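Side-chain contact in type C neurotoxin (Clostridium botulinum, PDB 3PME), which probably binds receptors on the nerve-cell membrane, such as gangliosides or phosphatidylethanolamine, as the receptor-binding domain of a C/D mosaic botulinum neurotoxin: residues A315-G318 and G319-K323. Residues are numbered along the deposited sequence; the frame is centred on the assembly and turned at random.
Sequences ATQG and GQCSK
Gln317 meets Gln320 and Cys321 around a type I' beta turn, Gln317 to Gln320, in the exposed loop joining strands 302-308 and 326-332 of the C-terminal, trefoil-type receptor-binding region. A short 3-10 segment, residues 315-317, leads in, and Gly318 N hydrogen-bonds to Ala315 O at 3.1 Å, closing it. The carbonyl of Gln317 then takes the turn's hydrogen bond: Gln320 N lies 2.9 Å from Gln317 O, and the N-H...O angle of 162° shows the bond to be fairly straight. Beyond CG the side chain of Gln317 runs extended (chi2 175°), carrying its amide alongside Cys321; OE1 comes 3.8 Å from Cys321 CB, a van der Waals contact, while its hydrogen bond goes to Thr312 OG1. Cys321 is disulfide-bonded to Cys325, so this contact sets the Gln317 side chain against a cross-linked part of the same loop. Gly318 and Gly319 occupy the two central positions, both with positive phi as a type I' turn requires. The side chain of Gln320, bent at chi2 (-63°), passes over this end of the turn, its CG in van der Waals contact with Gly318 O at 3.3 Å.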
loop_
_atom_site.group_PDB
_atom_site.type_symbol
_atom_site.label_atom_id
_atom_site.label_comp_id
_atom_site.label_asym_id
_atom_site.label_seq_id
_atom_site.Cartn_x
_atom_site.Cartn_y
_atom_site.Cartn_z
ATOM N N ALA A 315 24.856 -11.607 29.387
ATOM C CA ALA A 315 26.265 -11.976 29.576
ATOM C C ALA A 315 26.447 -13.355 30.202
ATOM O O ALA A 315 27.416 -14.055 29.899
ATOM C CB ALA A 315 26.980 -10.915 30.407
ATOM N N THR A 316 25.515 -13.748 31.068
ATOM C CA THR A 316 25.624 -15.024 31.776
ATOM C C THR A 316 25.435 -16.230 30.870
ATOM O O THR A 316 25.663 -17.367 31.287
ATOM C CB THR A 316 24.625 -15.129 32.943
ATOM O OG1 THR A 316 23.296 -14.881 32.463
ATOM C CG2 THR A 316 24.979 -14.131 34.033
ATOM N N GLN A 317 25.021 -16.002 29.630
ATOM C CA GLN A 317 24.821 -17.125 28.724
ATOM C C GLN A 317 26.137 -17.523 28.064
ATOM O O GLN A 317 26.252 -18.601 27.482
ATOM C CB GLN A 317 23.685 -16.848 27.733
ATOM C CG GLN A 317 22.331 -16.849 28.456
ATOM C CD GLN A 317 21.152 -16.468 27.583
ATOM O OE1 GLN A 317 21.312 -15.894 26.500
ATOM N NE2 GLN A 317 19.943 -16.786 28.058
ATOM N N GLY A 318 27.128 -16.645 28.192
ATOM C CA GLY A 318 28.502 -16.969 27.850
ATOM C C GLY A 318 28.687 -17.524 26.453
ATOM O O GLY A 318 29.495 -18.429 26.244
ATOM N N GLY A 319 27.941 -16.981 25.496
ATOM C CA GLY A 319 28.048 -17.403 24.111
ATOM C C GLY A 319 27.590 -18.825 23.826
ATOM O O GLY A 319 27.806 -19.337 22.726
ATOM N N GLN A 320 26.947 -19.463 24.800
ATOM C CA GLN A 320 26.549 -20.863 24.649
ATOM C C GLN A 320 25.036 -21.097 24.584
ATOM O O GLN A 320 24.581 -22.238 24.640
ATOM C CB GLN A 320 27.168 -21.718 25.762
ATOM C CG GLN A 320 28.690 -21.619 25.847
ATOM C CD GLN A 320 29.388 -22.138 24.600
ATOM O OE1 GLN A 320 28.873 -23.015 23.903
ATOM N NE2 GLN A 320 30.571 -21.601 24.317
ATOM N N CYS A 321 24.261 -20.024 24.460
ATOM C CA CYS A 321 22.808 -20.150 24.374
ATOM C C CYS A 321 22.390 -21.069 23.229
ATOM O O CYS A 321 22.960 -21.013 22.138
ATOM C CB CYS A 321 22.157 -18.775 24.205
ATOM S SG CYS A 321 20.372 -18.834 23.937
ATOM N N SER A 322 21.384 -21.903 23.476
ATOM C CA SER A 322 20.910 -22.852 22.471
ATOM C C SER A 322 19.394 -22.793 22.242
ATOM O O SER A 322 18.900 -23.263 21.214
ATOM C CB SER A 322 21.317 -24.276 22.855
ATOM O OG SER A 322 20.685 -24.666 24.063
ATOM N N LYS A 323 18.655 -22.233 23.198
ATOM C CA LYS A 323 17.212 -22.067 23.036
ATOM C C LYS A 323 16.744 -20.690 23.501
ATOM O O LYS A 323 17.227 -20.169 24.506
ATOM C CB LYS A 323 16.442 -23.157 23.788
ATOM C CG LYS A 323 14.922 -23.052 23.640
ATOM C CD LYS A 323 14.198 -24.003 24.589
ATOM C CE LYS A 323 12.687 -23.861 24.484
ATOM N NZ LYS A 323 11.993 -24.566 25.602
#